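Local coordinates for protein sugar-binding transcriptional regulator, LacI family (Enterococcus faecalis, PDB 3CS3) that probably acts as a sugar-responsive, DNA-binding transcription factor that regulates gene expression, at residues K75-G80 and R93-V98; S82-D87 and I244-G249; V121-G126 and I149-I154. All coordinates share one frame; numbering follows the deposited sequence.

Interaction 1. Residues K75-G80 and R93-V98; sequences KFAERG and RNIRQV. With SO4 (sulfate ion), chain B; SO4 (sulfate ion), chain E.
Sulfate oxygen O3 (chain B) is held by two donors of segment 93-98: Arg96 NH1 reaches it at 2.8 Å, and the backbone N of Asn94 adds a weak bond. The same Asn94 N bonds sulfate O2 (chain B) at 3.0 Å, so one amide serves two oxygens. Arg96 NH2 holds O4 of that ion at 2.8 Å and also turns to the second sulfate (chain E), bonding its O2 at 2.9 Å. Both ions thus meet the edge of the guanidinium, with O3 of the first and O2 of the second lying in its plane. The Arg96 chain bends about CB-CG (chi2 -63°), turning the group back toward the preceding residue, where NH1 donates to Ile95 O at 3.1 Å from above the carbonyl plane. Arg93 contributes differently, its guanidinium presenting a face to sulfate O1 (chain B). Ala252 N also binds a sulfate, so the anion site is shared with a distant part of the chain; the ions probably come from the crystallisation liquor.

In the fold, the end of helix 70-78 lies against the start of strand 95-100 in the mixed, largely parallel sheet of the N-terminal, Rossmann-like lobe of a periplasmic-binding-protein fold. Ala77 makes the join: its CB points at segment 93-98 and meets Ile95 CG1 at 3.8 Å, while Ile95 CD1 lies almost as near. Ala77 CB also touches Asn94 CB at 4.2 Å. Beside this apolar patch, Asn94 ND2 lies 3.5 Å from Ala77 O, the carbonyl that also accepts a weak bond from Gly80 N where the helix gives way to the loop. Ile83 of the neighbouring strand 82-85 packs against Ala77 as well, extending the patch under the helix.

Interaction 2. Residues S82-D87 and I244-G249; sequences SIVVLD and IHLMRG
Leu246 reaches from helix 232-247 to strand 82-85, its CB directed at the strand and its CG anti to the backbone N (chi1 175°), which carries the fork out over the sheet. At the branch point, CG rests 3.9 Å from Ser82 CB. One methyl, CD2, then runs on to the backbone: it lies 3.5 Å from Ile83 O and, more loosely, 4.3 Å from Val84 CG2. It also touches Asn94 O, just ahead of strand 95-100. The other methyl, CD1, lies toward Arg96, and the side chain ends about 4 Å from a bound sulfate.

Ser82, at the start of the strand, meets the next helix residue, Met247. Its OG sits beside the backbone N (chi1 -70°) and presses alongside the methionine, 3.3 Å from Met247 CA and 3.4 Å from Met247 CB, while Ser82 CB meets the terminal methyl, Met247 CE, at 4.1 Å. Met247 bends at its last torsion and packs on Tyr39 too. The helix stops here in a Schellman motif, with Gly249 as the C-prime residue, so it is its final turn that covers the beginning of the strand. This is a helix-on-sheet contact of the N-terminal lobe, made by a helix from late in the sequence.

No hydrogen bond joins strand to helix. Ser82 OG instead hydrogen-bonds Asn94 OD1, a side chain just ahead of strand 95-100, so the buried hydroxyl is satisfied without the helix. Between these two segments the fit rests on van der Waals packing, part of it carbon against oxygen.

Interaction 3. Residues V121-G126 and I149-I154; sequences VLLLSG and IPYEII
A right-handed beta-alpha-beta crossover, strand 121-125, helix 131-146 and strand 151-155, brings these two parallel strands side by side at the edge of the four-stranded sheet in the C-terminal lobe. Their axes approach to 4.7 Å at an angle of 19°. Five backbone bonds alternate across the pair, from Val121 N to Pro150 O at one end to Ser125 N and Ile154 O at the other. The straightest is Leu123 N to Glu152 O, 2.8 Å long with an angle of 177° at the hydrogen; Ile154 N to Leu123 O is equally short.

On the face with Leu122 and Ile154, Leu122 CD2 meets Ile154 CD1 at 3.6 Å, methyl against methyl, and Leu124 CD1 leans toward Ile154 O. Ile170 of helix 160-170 packs on Leu122 and Ile154. On the other face, Leu123 CD1 lies against both Tyr151 CD2, at 4.0 Å, and Ile153 CG1, at 4.1 Å. Tyr151 has CG between its backbone N and carbonyl carbon (chi1 65°), and its ring leads away toward Thr141 and Leu144 of helix 131-146. Beyond it, Val121 CG2 touches Ile149 CG2 at 4.0 Å.

Alternate residues of 121-125 thus bond to strand 151-155, while Leu122 and Leu124 turn their backbone groups to the strand 179-183 side. Strand 121-125 is buried, whereas the edge strand buries Ile154 and leaves Glu152 and Ile153 exposed.

In the fold
From the N terminus, residues 75-80 come first and interaction 1 closes a short loop with 93-98, 13 residues on, linking helix 70-78 to strand 95-100. Residues 82-87 lie inside that loop, but their partner 244-249 comes far later, so interactions 1 and 2 cross along the chain. They touch in the N-terminal lobe, where strands 82-85 and 95-100 are neighbours and Asn94 O meets Ile83 N. The long loop closed by interaction 2 encloses interaction 3, which closes its own short loop round helix 131-146 in the C-terminal lobe, its centre about 35 Å from those of the other two. The chain therefore leaves the first lobe, builds the second, and returns with strand 227-229 and helix 232-247.

Interaction 1. Residues K75-G80 and R93-V98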
ATOM      1  N   LYS A  75      20.141  -4.111 -20.212  1.00 68.86           N
ATOM      2  CA  LYS A  75      19.620  -4.724 -21.445  1.00 71.72           C
ATOM      3  C   LYS A  75      18.374  -4.020 -21.980  1.00 74.34           C
ATOM      4  O   LYS A  75      18.185  -3.911 -23.194  1.00 77.35           O
ATOM      5  CB  LYS A  75      19.291  -6.203 -21.225  1.00 73.56           C
ATOM      6  CG  LYS A  75      20.484  -7.139 -21.238  1.00 83.30           C
ATOM      7  CD  LYS A  75      20.028  -8.576 -21.029  1.00 91.89           C
ATOM      8  CE  LYS A  75      21.202  -9.539 -21.016  1.00100.19           C
ATOM      9  NZ  LYS A  75      20.757 -10.942 -20.785  1.00103.06           N
ATOM     10  N   PHE A  76      17.527  -3.557 -21.062  1.00 73.68           N
ATOM     11  CA  PHE A  76      16.327  -2.801 -21.403  1.00 68.27           C
ATOM     12  C   PHE A  76      16.690  -1.386 -21.866  1.00 68.25           C
ATOM     13  O   PHE A  76      15.989  -0.803 -22.691  1.00 68.43           O
ATOM     14  CB  PHE A  76      15.373  -2.774 -20.205  1.00 70.80           C
ATOM     15  CG  PHE A  76      13.992  -2.257 -20.520  1.00 72.59           C
ATOM     16  CD1 PHE A  76      13.222  -2.835 -21.524  1.00 75.77           C
ATOM     17  CD2 PHE A  76      13.447  -1.210 -19.784  1.00 75.92           C
ATOM     18  CE1 PHE A  76      11.944  -2.357 -21.804  1.00 69.36           C
ATOM     19  CE2 PHE A  76      12.170  -0.727 -20.055  1.00 72.56           C
ATOM     20  CZ  PHE A  76      11.418  -1.301 -21.065  1.00 70.20           C
ATOM     21  N   ALA A  77      17.800  -0.857 -21.350  1.00 70.84           N
ATOM     22  CA  ALA A  77      18.289   0.474 -21.720  1.00 73.58           C
ATOM     23  C   ALA A  77      18.934   0.504 -23.106  1.00 78.44           C
ATOM     24  O   ALA A  77      18.792   1.486 -23.845  1.00 80.72           O
ATOM     25  CB  ALA A  77      19.260   1.004 -20.666  1.00 65.91           C
ATOM     26  N   GLU A  78      19.634  -0.577 -23.450  1.00 83.78           N
ATOM     27  CA  GLU A  78      20.323  -0.705 -24.740  1.00 84.39           C
ATOM     28  C   GLU A  78      19.367  -0.917 -25.919  1.00 83.63           C
ATOM     29  O   GLU A  78      19.726  -0.649 -27.066  1.00 88.23           O
ATOM     30  CB  GLU A  78      21.362  -1.826 -24.684  1.00 83.67           C
ATOM     31  CG  GLU A  78      22.599  -1.480 -23.866  1.00 84.31           C
ATOM     32  CD  GLU A  78      23.277  -2.698 -23.259  1.00 96.09           C
ATOM     33  OE1 GLU A  78      22.873  -3.843 -23.571  1.00 94.86           O
ATOM     34  OE2 GLU A  78      24.219  -2.510 -22.459  1.00 98.98           O
ATOM     35  N   ARG A  79      18.152  -1.382 -25.630  1.00 82.48           N
ATOM     36  CA  ARG A  79      17.099  -1.515 -26.641  1.00 83.39           C
ATOM     37  C   ARG A  79      16.274  -0.231 -26.837  1.00 84.02           C
ATOM     38  O   ARG A  79      15.138  -0.283 -27.320  1.00 82.05           O
ATOM     39  CB  ARG A  79      16.180  -2.700 -26.313  1.00 84.05           C
ATOM     40  CG  ARG A  79      16.767  -4.062 -26.652  1.00 82.05           C
ATOM     41  CD  ARG A  79      15.702  -5.152 -26.625  1.00 83.29           C
ATOM     42  NE  ARG A  79      15.253  -5.461 -25.269  1.00 86.13           N
ATOM     43  CZ  ARG A  79      15.818  -6.365 -24.472  1.00 90.27           C
ATOM     44  NH1 ARG A  79      16.867  -7.068 -24.885  1.00 90.59           N
ATOM     45  NH2 ARG A  79      15.332  -6.568 -23.253  1.00 92.40           N
ATOM     46  N   GLY A  80      16.845   0.911 -26.456  1.00 84.63           N
ATOM     47  CA  GLY A  80      16.240   2.217 -26.717  1.00 83.04           C
ATOM     48  C   GLY A  80      15.327   2.795 -25.647  1.00 80.95           C
ATOM     49  O   GLY A  80      14.895   3.946 -25.763  1.00 83.84           O
ATOM     50  N   ARG A  93      24.452   4.890 -20.165  1.00 67.18           N
ATOM     51  CA  ARG A  93      23.658   5.876 -20.887  1.00 71.65           C
ATOM     52  C   ARG A  93      22.216   5.382 -20.969  1.00 68.01           C
ATOM     53  O   ARG A  93      21.971   4.173 -20.913  1.00 65.33           O
ATOM     54  CB  ARG A  93      24.237   6.166 -22.281  1.00 75.73           C
ATOM     55  CG  ARG A  93      24.362   4.959 -23.206  1.00 86.46           C
ATOM     56  CD  ARG A  93      24.399   5.388 -24.664  1.00 98.67           C
ATOM     57  NE  ARG A  93      23.108   5.913 -25.112  1.00107.03           N
ATOM     58  CZ  ARG A  93      22.880   6.450 -26.309  1.00112.74           C
ATOM     59  NH1 ARG A  93      21.666   6.894 -26.610  1.00112.37           N
ATOM     60  NH2 ARG A  93      23.855   6.546 -27.204  1.00114.68           N
ATOM     61  N   ASN A  94      21.281   6.327 -21.079  1.00 59.30           N
ATOM     62  CA  ASN A  94      19.830   6.067 -21.009  1.00 59.66           C
ATOM     63  C   ASN A  94      19.274   5.772 -19.610  1.00 51.43           C
ATOM     64  O   ASN A  94      18.083   5.509 -19.459  1.00 44.42           O
ATOM     65  CB  ASN A  94      19.372   4.997 -22.016  1.00 61.02           C
ATOM     66  CG  ASN A  94      18.730   5.592 -23.245  1.00 74.94           C
ATOM     67  OD1 ASN A  94      18.044   6.618 -23.174  1.00 74.42           O
ATOM     68  ND2 ASN A  94      18.935   4.940 -24.383  1.00 86.50           N
ATOM     69  N   ILE A  95      20.134   5.817 -18.593  1.00 46.31           N
ATOM     70  CA  ILE A  95      19.695   5.642 -17.214  1.00 43.64           C
ATOM     71  C   ILE A  95      20.072   6.851 -16.356  1.00 42.96           C
ATOM     72  O   ILE A  95      21.178   7.371 -16.465  1.00 45.83           O
ATOM     73  CB  ILE A  95      20.209   4.313 -16.584  1.00 47.90           C
ATOM     74  CG1 ILE A  95      20.002   3.134 -17.552  1.00 42.15           C
ATOM     75  CG2 ILE A  95      19.481   4.030 -15.266  1.00 44.56           C
ATOM     76  CD1 ILE A  95      20.636   1.826 -17.115  1.00 40.39           C
ATOM     77  N   ARG A  96      19.132   7.314 -15.534  1.00 39.74           N
ATOM     78  CA  ARG A  96      19.394   8.361 -14.549  1.00 35.60           C
ATOM     79  C   ARG A  96      18.980   7.915 -13.156  1.00 35.35           C
ATOM     80  O   ARG A  96      18.262   6.931 -13.018  1.00 38.77           O
ATOM     81  CB  ARG A  96      18.671   9.653 -14.924  1.00 29.22           C
ATOM     82  CG  ARG A  96      19.173  10.277 -16.210  1.00 35.21           C
ATOM     83  CD  ARG A  96      20.650  10.700 -16.129  1.00 34.23           C
ATOM     84  NE  ARG A  96      20.984  11.474 -17.320  1.00 42.51           N
ATOM     85  CZ  ARG A  96      21.485  10.952 -18.436  1.00 44.47           C
ATOM     86  NH1 ARG A  96      21.751   9.654 -18.510  1.00 38.29           N
ATOM     87  NH2 ARG A  96      21.726  11.732 -19.479  1.00 38.51           N
ATOM     88  N   GLN A  97      19.425   8.647 -12.134  1.00 37.04           N
ATOM     89  CA  GLN A  97      19.162   8.294 -10.736  1.00 34.29           C
ATOM     90  C   GLN A  97      18.398   9.385 -10.018  1.00 32.12           C
ATOM     91  O   GLN A  97      18.754  10.554 -10.116  1.00 43.48           O
ATOM     92  CB  GLN A  97      20.466   8.081  -9.968  1.00 33.12           C
ATOM     93  CG  GLN A  97      21.479   7.165 -10.613  1.00 41.71           C
ATOM     94  CD  GLN A  97      22.892   7.415 -10.100  1.00 48.50           C
ATOM     95  OE1 GLN A  97      23.858   6.888 -10.648  1.00 50.11           O
ATOM     96  NE2 GLN A  97      23.019   8.223  -9.046  1.00 48.32           N
ATOM     97  N   VAL A  98      17.346   9.009  -9.295  1.00 30.59           N
ATOM     98  CA  VAL A  98      16.744   9.903  -8.301  1.00 31.09           C
ATOM     99  C   VAL A  98      16.725   9.161  -6.968  1.00 32.65           C
ATOM    100  O   VAL A  98      15.823   8.374  -6.691  1.00 37.41           O
ATOM    101  CB  VAL A  98      15.322  10.412  -8.683  1.00 31.38           C
ATOM    102  CG1 VAL A  98      14.861  11.474  -7.686  1.00 25.53           C
ATOM    103  CG2 VAL A  98      15.304  10.995 -10.083  1.00 23.85           C
TER
HETATM  104  S   SO4 B 402      22.324   9.617 -22.210  1.00101.99           S
HETATM  105  O1  SO4 B 402      23.156   9.240 -23.348  1.00109.41           O
HETATM  106  O2  SO4 B 402      21.015   8.985 -22.346  1.00104.53           O
HETATM  107  O3  SO4 B 402      22.970   9.176 -20.979  1.00 98.30           O
HETATM  108  O4  SO4 B 402      22.156  11.067 -22.183  1.00 99.53           O
HETATM  109  S   SO4 E 405      22.371  15.019 -18.472  1.00129.25           S
HETATM  110  O1  SO4 E 405      22.604  14.398 -17.171  1.00130.78           O
HETATM  111  O2  SO4 E 405      21.117  14.529 -19.037  1.00125.12           O
HETATM  112  O3  SO4 E 405      22.300  16.468 -18.317  1.00128.56           O
HETATM  113  O4  SO4 E 405      23.475  14.674 -19.363  1.00129.34           O

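Interaction 2. Residues S82-D87 and I244-G249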
ATOM      1  N   SER A  82      14.291   4.383 -22.049  1.00 50.97           N
ATOM      2  CA  SER A  82      14.857   5.240 -21.013  1.00 44.79           C
ATOM      3  C   SER A  82      14.463   4.743 -19.632  1.00 41.85           C
ATOM      4  O   SER A  82      13.330   4.315 -19.429  1.00 42.02           O
ATOM      5  CB  SER A  82      14.380   6.672 -21.209  1.00 39.36           C
ATOM      6  OG  SER A  82      14.982   7.224 -22.358  1.00 55.57           O
ATOM      7  N   ILE A  83      15.395   4.796 -18.682  1.00 39.60           N
ATOM      8  CA  ILE A  83      15.142   4.298 -17.325  1.00 35.24           C
ATOM      9  C   ILE A  83      15.589   5.278 -16.232  1.00 36.21           C
ATOM     10  O   ILE A  83      16.675   5.836 -16.298  1.00 37.47           O
ATOM     11  CB  ILE A  83      15.795   2.897 -17.098  1.00 37.53           C
ATOM     12  CG1 ILE A  83      15.233   1.867 -18.083  1.00 36.50           C
ATOM     13  CG2 ILE A  83      15.528   2.395 -15.684  1.00 28.80           C
ATOM     14  CD1 ILE A  83      16.175   0.761 -18.406  1.00 41.62           C
ATOM     15  N   VAL A  84      14.733   5.492 -15.238  1.00 32.52           N
ATOM     16  CA  VAL A  84      15.137   6.178 -14.012  1.00 30.18           C
ATOM     17  C   VAL A  84      15.156   5.184 -12.842  1.00 31.23           C
ATOM     18  O   VAL A  84      14.163   4.517 -12.561  1.00 30.57           O
ATOM     19  CB  VAL A  84      14.246   7.410 -13.711  1.00 27.40           C
ATOM     20  CG1 VAL A  84      14.620   8.036 -12.385  1.00 34.19           C
ATOM     21  CG2 VAL A  84      14.407   8.446 -14.814  1.00 30.38           C
ATOM     22  N   VAL A  85      16.312   5.057 -12.199  1.00 32.11           N
ATOM     23  CA  VAL A  85      16.443   4.203 -11.026  1.00 34.24           C
ATOM     24  C   VAL A  85      16.336   5.019  -9.743  1.00 35.12           C
ATOM     25  O   VAL A  85      16.855   6.135  -9.647  1.00 34.48           O
ATOM     26  CB  VAL A  85      17.744   3.345 -11.041  1.00 33.03           C
ATOM     27  CG1 VAL A  85      17.630   2.224 -12.063  1.00 29.28           C
ATOM     28  CG2 VAL A  85      18.968   4.194 -11.313  1.00 34.81           C
ATOM     29  N   LEU A  86      15.628   4.452  -8.774  1.00 30.64           N
ATOM     30  CA  LEU A  86      15.377   5.101  -7.499  1.00 28.27           C
ATOM     31  C   LEU A  86      16.051   4.327  -6.371  1.00 33.51           C
ATOM     32  O   LEU A  86      15.905   4.664  -5.197  1.00 33.36           O
ATOM     33  CB  LEU A  86      13.870   5.166  -7.234  1.00 29.91           C
ATOM     34  CG  LEU A  86      12.887   5.756  -8.251  1.00 27.76           C
ATOM     35  CD1 LEU A  86      11.549   5.956  -7.562  1.00 22.59           C
ATOM     36  CD2 LEU A  86      13.364   7.076  -8.845  1.00 23.73           C
ATOM     37  N   ASP A  87      16.811   3.299  -6.741  1.00 34.86           N
ATOM     38  CA  ASP A  87      17.250   2.289  -5.788  1.00 40.33           C
ATOM     39  C   ASP A  87      18.726   1.909  -5.878  1.00 42.26           C
ATOM     40  O   ASP A  87      19.196   1.091  -5.084  1.00 46.48           O
ATOM     41  CB  ASP A  87      16.378   1.028  -5.938  1.00 36.40           C
ATOM     42  CG  ASP A  87      16.453   0.408  -7.338  1.00 41.15           C
ATOM     43  OD1 ASP A  87      17.090   0.976  -8.252  1.00 38.17           O
ATOM     44  OD2 ASP A  87      15.860  -0.669  -7.529  1.00 42.33           O
ATOM     45  N   ILE A 244      10.777  11.839 -18.569  1.00 39.05           N
ATOM     46  CA  ILE A 244      10.352  12.605 -19.738  1.00 43.95           C
ATOM     47  C   ILE A 244      11.554  13.270 -20.404  1.00 44.26           C
ATOM     48  O   ILE A 244      11.819  13.018 -21.577  1.00 48.60           O
ATOM     49  CB  ILE A 244       9.269  13.662 -19.388  1.00 48.77           C
ATOM     50  CG1 ILE A 244       7.984  12.990 -18.865  1.00 52.86           C
ATOM     51  CG2 ILE A 244       8.976  14.580 -20.584  1.00 50.82           C
ATOM     52  CD1 ILE A 244       7.411  11.885 -19.751  1.00 62.11           C
ATOM     53  N   HIS A 245      12.292  14.076 -19.639  1.00 44.74           N
ATOM     54  CA  HIS A 245      13.475  14.789 -20.133  1.00 47.07           C
ATOM     55  C   HIS A 245      14.507  13.845 -20.740  1.00 45.07           C
ATOM     56  O   HIS A 245      15.068  14.140 -21.788  1.00 50.31           O
ATOM     57  CB  HIS A 245      14.116  15.625 -19.016  1.00 50.00           C
ATOM     58  CG  HIS A 245      13.398  16.908 -18.723  1.00 56.25           C
ATOM     59  ND1 HIS A 245      12.029  16.984 -18.577  1.00 65.74           N
ATOM     60  CD2 HIS A 245      13.865  18.163 -18.527  1.00 67.82           C
ATOM     61  CE1 HIS A 245      11.682  18.232 -18.318  1.00 63.97           C
ATOM     62  NE2 HIS A 245      12.778  18.968 -18.282  1.00 73.87           N
ATOM     63  N   LEU A 246      14.719  12.701 -20.094  1.00 45.46           N
ATOM     64  CA  LEU A 246      15.695  11.709 -20.545  1.00 47.32           C
ATOM     65  C   LEU A 246      15.312  11.067 -21.879  1.00 51.79           C
ATOM     66  O   LEU A 246      16.174  10.862 -22.741  1.00 56.25           O
ATOM     67  CB  LEU A 246      15.915  10.639 -19.463  1.00 42.77           C
ATOM     68  CG  LEU A 246      16.790   9.410 -19.704  1.00 44.51           C
ATOM     69  CD1 LEU A 246      18.234   9.793 -19.961  1.00 44.60           C
ATOM     70  CD2 LEU A 246      16.684   8.485 -18.516  1.00 37.84           C
ATOM     71  N   MET A 247      14.026  10.770 -22.058  1.00 51.64           N
ATOM     72  CA  MET A 247      13.575  10.114 -23.283  1.00 55.66           C
ATOM     73  C   MET A 247      13.371  11.094 -24.438  1.00 57.08           C
ATOM     74  O   MET A 247      13.241  10.682 -25.591  1.00 62.94           O
ATOM     75  CB  MET A 247      12.355   9.214 -23.031  1.00 51.29           C
ATOM     76  CG  MET A 247      10.972   9.820 -23.206  1.00 62.93           C
ATOM     77  SD  MET A 247       9.679   8.718 -22.562  1.00 60.15           S
ATOM     78  CE  MET A 247      10.507   7.132 -22.604  1.00 54.03           C
ATOM     79  N   ARG A 248      13.367  12.386 -24.114  1.00 51.98           N
ATOM     80  CA  ARG A 248      13.293  13.464 -25.101  0.50 51.80           C
ATOM     81  C   ARG A 248      14.687  13.994 -25.435  1.00 53.34           C
ATOM     82  O   ARG A 248      14.829  15.063 -26.030  1.00 59.28           O
ATOM     83  CB  ARG A 248      12.421  14.615 -24.589  0.50 46.27           C
ATOM     84  CG  ARG A 248      10.933  14.316 -24.515  0.50 50.08           C
ATOM     85  CD  ARG A 248      10.105  15.597 -24.423  0.50 53.87           C
ATOM     86  NE  ARG A 248      10.593  16.521 -23.398  0.50 53.46           N
ATOM     87  CZ  ARG A 248       9.994  17.661 -23.060  0.50 53.35           C
ATOM     88  NH1 ARG A 248      10.522  18.429 -22.114  0.50 45.21           N
ATOM     89  NH2 ARG A 248       8.868  18.035 -23.658  0.50 52.29           N
ATOM     90  N   GLY A 249      15.715  13.250 -25.027  1.00 53.58           N
ATOM     91  CA  GLY A 249      17.109  13.587 -25.308  1.00 57.01           C
ATOM     92  C   GLY A 249      17.699  14.731 -24.509  1.00 62.14           C
ATOM     93  O   GLY A 249      18.881  15.049 -24.660  1.00 66.07           O
TER

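Interaction 3. Residues V121-G126 and I149-I154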
ATOM      1  N   VAL A 121      24.058  -0.015  19.819  1.00 38.41           N
ATOM      2  CA  VAL A 121      23.013   0.265  18.847  1.00 34.80           C
ATOM      3  C   VAL A 121      22.791  -0.973  17.994  1.00 40.52           C
ATOM      4  O   VAL A 121      23.732  -1.526  17.441  1.00 39.58           O
ATOM      5  CB  VAL A 121      23.352   1.497  17.972  1.00 34.78           C
ATOM      6  CG1 VAL A 121      22.317   1.689  16.859  1.00 34.76           C
ATOM      7  CG2 VAL A 121      23.410   2.749  18.828  1.00 27.82           C
ATOM      8  N   LEU A 122      21.543  -1.421  17.911  1.00 42.89           N
ATOM      9  CA  LEU A 122      21.194  -2.547  17.054  1.00 42.74           C
ATOM     10  C   LEU A 122      20.711  -2.016  15.702  1.00 41.59           C
ATOM     11  O   LEU A 122      19.792  -1.202  15.634  1.00 42.86           O
ATOM     12  CB  LEU A 122      20.174  -3.472  17.741  1.00 43.47           C
ATOM     13  CG  LEU A 122      20.731  -4.267  18.939  1.00 53.83           C
ATOM     14  CD1 LEU A 122      20.578  -3.531  20.269  1.00 63.38           C
ATOM     15  CD2 LEU A 122      20.089  -5.621  19.055  1.00 56.48           C
ATOM     16  N   LEU A 123      21.374  -2.450  14.635  1.00 37.69           N
ATOM     17  CA  LEU A 123      21.110  -1.935  13.299  1.00 35.98           C
ATOM     18  C   LEU A 123      20.289  -2.937  12.510  1.00 34.52           C
ATOM     19  O   LEU A 123      20.825  -3.899  11.962  1.00 35.83           O
ATOM     20  CB  LEU A 123      22.417  -1.598  12.560  1.00 32.90           C
ATOM     21  CG  LEU A 123      23.390  -0.573  13.170  1.00 39.73           C
ATOM     22  CD1 LEU A 123      24.743  -0.630  12.462  1.00 34.66           C
ATOM     23  CD2 LEU A 123      22.832   0.855  13.143  1.00 27.19           C
ATOM     24  N   LEU A 124      18.978  -2.713  12.475  1.00 37.40           N
ATOM     25  CA  LEU A 124      18.065  -3.565  11.724  1.00 34.24           C
ATOM     26  C   LEU A 124      18.053  -3.091  10.271  1.00 40.38           C
ATOM     27  O   LEU A 124      17.429  -2.081   9.929  1.00 39.23           O
ATOM     28  CB  LEU A 124      16.668  -3.534  12.360  1.00 36.90           C
ATOM     29  CG  LEU A 124      15.503  -4.366  11.805  1.00 39.99           C
ATOM     30  CD1 LEU A 124      15.910  -5.783  11.377  1.00 39.78           C
ATOM     31  CD2 LEU A 124      14.369  -4.404  12.832  1.00 37.07           C
ATOM     32  N   SER A 125      18.780  -3.816   9.430  1.00 37.24           N
ATOM     33  CA  SER A 125      18.993  -3.404   8.057  1.00 41.23           C
ATOM     34  C   SER A 125      18.004  -4.075   7.123  1.00 42.95           C
ATOM     35  O   SER A 125      17.311  -5.011   7.517  1.00 38.01           O
ATOM     36  CB  SER A 125      20.433  -3.707   7.616  1.00 39.65           C
ATOM     37  OG  SER A 125      20.647  -5.096   7.469  1.00 59.79           O
ATOM     38  N   GLY A 126      17.938  -3.579   5.889  1.00 41.17           N
ATOM     39  CA  GLY A 126      17.240  -4.272   4.818  1.00 43.16           C
ATOM     40  C   GLY A 126      18.190  -5.242   4.135  1.00 51.72           C
ATOM     41  O   GLY A 126      19.184  -5.663   4.733  1.00 47.81           O
ATOM     42  N   ILE A 149      30.844   3.622  20.022  1.00 38.77           N
ATOM     43  CA  ILE A 149      29.612   2.898  20.336  1.00 34.80           C
ATOM     44  C   ILE A 149      29.588   1.567  19.592  1.00 35.38           C
ATOM     45  O   ILE A 149      29.716   1.541  18.367  1.00 35.40           O
ATOM     46  CB  ILE A 149      28.339   3.730  20.014  1.00 33.41           C
ATOM     47  CG1 ILE A 149      28.341   5.038  20.804  1.00 34.28           C
ATOM     48  CG2 ILE A 149      27.066   2.935  20.326  1.00 27.64           C
ATOM     49  CD1 ILE A 149      27.394   6.097  20.257  1.00 36.86           C
ATOM     50  N   PRO A 150      29.469   0.453  20.345  1.00 38.79           N
ATOM     51  CA  PRO A 150      29.294  -0.883  19.789  1.00 38.14           C
ATOM     52  C   PRO A 150      27.995  -1.025  19.003  1.00 43.60           C
ATOM     53  O   PRO A 150      27.027  -0.295  19.253  1.00 41.94           O
ATOM     54  CB  PRO A 150      29.227  -1.793  21.026  1.00 34.67           C
ATOM     55  CG  PRO A 150      29.694  -1.008  22.140  1.00 25.46           C
ATOM     56  CD  PRO A 150      29.546   0.436  21.814  1.00 33.94           C
ATOM     57  N   TYR A 151      27.983  -1.975  18.076  1.00 37.89           N
ATOM     58  CA  TYR A 151      26.803  -2.251  17.283  1.00 37.82           C
ATOM     59  C   TYR A 151      26.679  -3.722  16.901  1.00 42.21           C
ATOM     60  O   TYR A 151      27.670  -4.449  16.845  1.00 44.26           O
ATOM     61  CB  TYR A 151      26.745  -1.350  16.031  1.00 33.20           C
ATOM     62  CG  TYR A 151      27.852  -1.552  15.002  1.00 34.04           C
ATOM     63  CD1 TYR A 151      28.900  -0.640  14.890  1.00 32.29           C
ATOM     64  CD2 TYR A 151      27.832  -2.639  14.123  1.00 32.28           C
ATOM     65  CE1 TYR A 151      29.906  -0.810  13.937  1.00 35.42           C
ATOM     66  CE2 TYR A 151      28.836  -2.825  13.184  1.00 40.75           C
ATOM     67  CZ  TYR A 151      29.870  -1.912  13.096  1.00 33.93           C
ATOM     68  OH  TYR A 151      30.851  -2.098  12.148  1.00 37.29           O
ATOM     69  N   GLU A 152      25.445  -4.140  16.643  1.00 48.28           N
ATOM     70  CA  GLU A 152      25.163  -5.419  16.013  1.00 44.13           C
ATOM     71  C   GLU A 152      24.269  -5.159  14.801  1.00 43.92           C
ATOM     72  O   GLU A 152      23.314  -4.388  14.884  1.00 42.73           O
ATOM     73  CB  GLU A 152      24.486  -6.373  17.002  1.00 43.73           C
ATOM     74  CG  GLU A 152      24.297  -7.787  16.459  1.00 59.78           C
ATOM     75  CD  GLU A 152      24.057  -8.825  17.543  1.00 74.15           C
ATOM     76  OE1 GLU A 152      23.341  -8.537  18.529  1.00 71.93           O
ATOM     77  OE2 GLU A 152      24.586  -9.947  17.394  1.00 84.20           O
ATOM     78  N   ILE A 153      24.600  -5.793  13.680  1.00 41.46           N
ATOM     79  CA  ILE A 153      23.825  -5.694  12.448  1.00 37.46           C
ATOM     80  C   ILE A 153      22.884  -6.889  12.358  1.00 44.80           C
ATOM     81  O   ILE A 153      23.326  -8.039  12.369  1.00 44.63           O
ATOM     82  CB  ILE A 153      24.749  -5.657  11.197  1.00 37.54           C
ATOM     83  CG1 ILE A 153      25.626  -4.402  11.217  1.00 40.33           C
ATOM     84  CG2 ILE A 153      23.930  -5.734   9.899  1.00 37.93           C
ATOM     85  CD1 ILE A 153      26.780  -4.434  10.242  1.00 41.72           C
ATOM     86  N   ILE A 154      21.584  -6.610  12.280  1.00 50.55           N
ATOM     87  CA  ILE A 154      20.576  -7.659  12.159  1.00 48.45           C
ATOM     88  C   ILE A 154      19.901  -7.559  10.803  1.00 48.96           C
ATOM     89  O   ILE A 154      19.327  -6.527  10.461  1.00 56.16           O
ATOM     90  CB  ILE A 154      19.551  -7.596  13.305  1.00 52.88           C
ATOM     91  CG1 ILE A 154      20.261  -7.827  14.636  1.00 52.67           C
ATOM     92  CG2 ILE A 154      18.449  -8.641  13.121  1.00 50.56           C
ATOM     93  CD1 ILE A 154      19.675  -7.061  15.752  1.00 63.86           C
TER